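Local coordinates for conserved protein (Methanosarcina mazei, PDB 4DPO) that is of unknown function but belongs to the antibiotic biosynthesis monooxygenase family, and may act as a small oxygenase or a related enzyme, at residues 40-45 with 74-79. Sequence-based numbering, arbitrary orientation.
Sequences QEFMNL and LTMLEE
Phe42 and Met43, neighbours on the helix, extend together toward Leu74 of the strand, and the contact is wholly apolar, with no hydrogen bond crossing it. CG of Phe42 is anti to the backbone N (chi1 -177°), which carries the phenyl ring off the helix toward the sheet. Leu74 points back toward the helix, and the two side chains slide past each other until Phe42 CE1 lies 4.0 Å from Leu74 CB, an oblique approach to the ring. At the next ring atom, the tip Phe42 CZ, the methyl CE of Met76 comes no nearer than 4.5 Å, close to the ring plane and so at its edge. Met43, like Met76 a selenomethionine, starts out along the flank of the helix, but a bend at chi2 (-60°) swings its end toward the strand. The Met43 and Leu74 side chains cross at about a right angle, and Met43 CE lies 3.8 Å from Leu74 CD1, with Leu74 CG and CD2 also close to that methyl. The axes of 40-45 and 74-79 approach to 11.7 Å at their closest and are only 10° from parallel, a gap bridged by side chains alone. Here helix 39-54 packs on one face of the antiparallel sheet in the ferredoxin-like fold of this family. Leu102 of helix 93-104 also touches Phe42, strands 26-33 and 59-67 flank strand 73-80, and the hydroxyls of Thr75, pointing away from the helix, and of Tyr115 of the second subunit share a hydrogen bond.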
loop_
_atom_site.group_PDB
_atom_site.type_symbol
_atom_site.label_atom_id
_atom_site.label_comp_id
_atom_site.label_asym_id
_atom_site.label_seq_id
_atom_site.Cartn_x
_atom_site.Cartn_y
_atom_site.Cartn_z
ATOM N N GLN A 40 2.157 0.738 22.339
ATOM C CA GLN A 40 0.884 0.288 22.916
ATOM C C GLN A 40 -0.199 1.351 22.803
ATOM O O GLN A 40 -1.337 1.008 22.445
ATOM C CB GLN A 40 1.010 -0.248 24.365
ATOM N N GLU A 41 0.143 2.619 23.091
ATOM C CA GLU A 41 -0.845 3.736 23.017
ATOM C C GLU A 41 -1.310 4.053 21.585
ATOM O O GLU A 41 -2.473 4.407 21.347
ATOM C CB GLU A 41 -0.328 5.020 23.697
ATOM N N PHE A 42 -0.384 3.920 20.647
ATOM C CA PHE A 42 -0.665 4.077 19.258
ATOM C C PHE A 42 -1.652 3.021 18.837
ATOM O O PHE A 42 -2.730 3.356 18.334
ATOM C CB PHE A 42 0.607 3.897 18.482
ATOM C CG PHE A 42 0.447 4.117 17.024
ATOM C CD1 PHE A 42 0.319 3.042 16.152
ATOM C CD2 PHE A 42 0.419 5.400 16.503
ATOM C CE1 PHE A 42 0.175 3.246 14.766
ATOM C CE2 PHE A 42 0.276 5.611 15.119
ATOM C CZ PHE A 42 0.167 4.537 14.251
HETATM N N MSE A 43 -1.298 1.750 19.046
HETATM C CA MSE A 43 -2.231 0.631 18.775
HETATM C C MSE A 43 -3.599 0.806 19.375
HETATM O O MSE A 43 -4.569 0.558 18.680
HETATM C CB MSE A 43 -1.695 -0.725 19.221
HETATM C CG MSE A 43 -0.364 -1.128 18.573
HETATM SE SE MSE A 43 -0.516 -1.239 16.626
HETATM C CE MSE A 43 1.152 -2.252 16.382
ATOM N N ASN A 44 -3.713 1.233 20.639
ATOM C CA ASN A 44 -5.047 1.398 21.209
ATOM C C ASN A 44 -5.823 2.465 20.491
ATOM O O ASN A 44 -7.048 2.394 20.406
ATOM C CB ASN A 44 -5.010 1.683 22.718
ATOM C CG ASN A 44 -4.210 0.631 23.484
ATOM O OD1 ASN A 44 -4.358 -0.579 23.233
ATOM N ND2 ASN A 44 -3.322 1.085 24.383
ATOM N N LEU A 45 -5.117 3.454 19.953
ATOM C CA LEU A 45 -5.805 4.515 19.185
ATOM C C LEU A 45 -6.276 4.066 17.793
ATOM O O LEU A 45 -7.414 4.366 17.419
ATOM C CB LEU A 45 -4.968 5.799 19.114
ATOM C CG LEU A 45 -4.831 6.533 20.455
ATOM C CD1 LEU A 45 -3.634 7.470 20.412
ATOM C CD2 LEU A 45 -6.158 7.206 20.840
ATOM N N LEU A 74 4.953 1.441 11.370
ATOM C CA LEU A 74 3.566 0.980 11.330
ATOM C C LEU A 74 2.651 1.706 10.262
ATOM O O LEU A 74 2.234 2.881 10.449
ATOM C CB LEU A 74 2.947 1.133 12.704
ATOM C CG LEU A 74 2.954 0.041 13.795
ATOM C CD1 LEU A 74 3.161 -1.342 13.280
ATOM C CD2 LEU A 74 3.925 0.355 14.929
ATOM N N THR A 75 2.305 1.013 9.171
ATOM C CA THR A 75 1.678 1.688 8.050
ATOM C C THR A 75 0.166 1.511 8.067
ATOM O O THR A 75 -0.325 0.514 8.557
ATOM C CB THR A 75 2.351 1.235 6.777
ATOM O OG1 THR A 75 3.758 1.577 6.856
ATOM C CG2 THR A 75 1.731 1.881 5.535
HETATM N N MSE A 76 -0.584 2.519 7.640
HETATM C CA MSE A 76 -2.019 2.385 7.438
HETATM C C MSE A 76 -2.325 2.062 5.965
HETATM O O MSE A 76 -1.830 2.732 5.054
HETATM C CB MSE A 76 -2.725 3.669 7.794
HETATM C CG MSE A 76 -3.657 3.572 8.953
HETATM SE SE MSE A 76 -2.532 4.004 10.523
HETATM C CE MSE A 76 -0.757 3.397 10.020
ATOM N N LEU A 77 -3.119 1.029 5.719
ATOM C CA LEU A 77 -3.357 0.626 4.336
ATOM C C LEU A 77 -4.831 0.622 4.149
ATOM O O LEU A 77 -5.529 -0.033 4.905
ATOM C CB LEU A 77 -2.725 -0.728 3.989
ATOM C CG LEU A 77 -1.191 -0.802 4.055
ATOM C CD1 LEU A 77 -0.801 -2.147 3.498
ATOM C CD2 LEU A 77 -0.461 0.311 3.283
ATOM N N GLU A 78 -5.304 1.383 3.170
ATOM C CA GLU A 78 -6.719 1.623 3.050
ATOM C C GLU A 78 -7.145 1.542 1.608
ATOM O O GLU A 78 -6.307 1.692 0.697
ATOM C CB GLU A 78 -7.069 3.013 3.572
ATOM C CG GLU A 78 -6.145 3.493 4.666
ATOM C CD GLU A 78 -6.408 4.930 5.062
ATOM O OE1 GLU A 78 -7.246 5.586 4.428
ATOM O OE2 GLU A 78 -5.788 5.423 6.018
ATOM N N GLU A 79 -8.445 1.304 1.412
ATOM C CA GLU A 79 -9.025 1.427 0.115
ATOM C C GLU A 79 -10.415 1.962 0.235
ATOM O O GLU A 79 -11.202 1.494 1.029
ATOM C CB GLU A 79 -9.007 0.077 -0.599
ATOM C CG GLU A 79 -9.237 0.206 -2.115
ATOM C CD GLU A 79 -9.450 -1.146 -2.788
ATOM O OE1 GLU A 79 -8.963 -2.168 -2.213
ATOM O OE2 GLU A 79 -10.098 -1.185 -3.873
#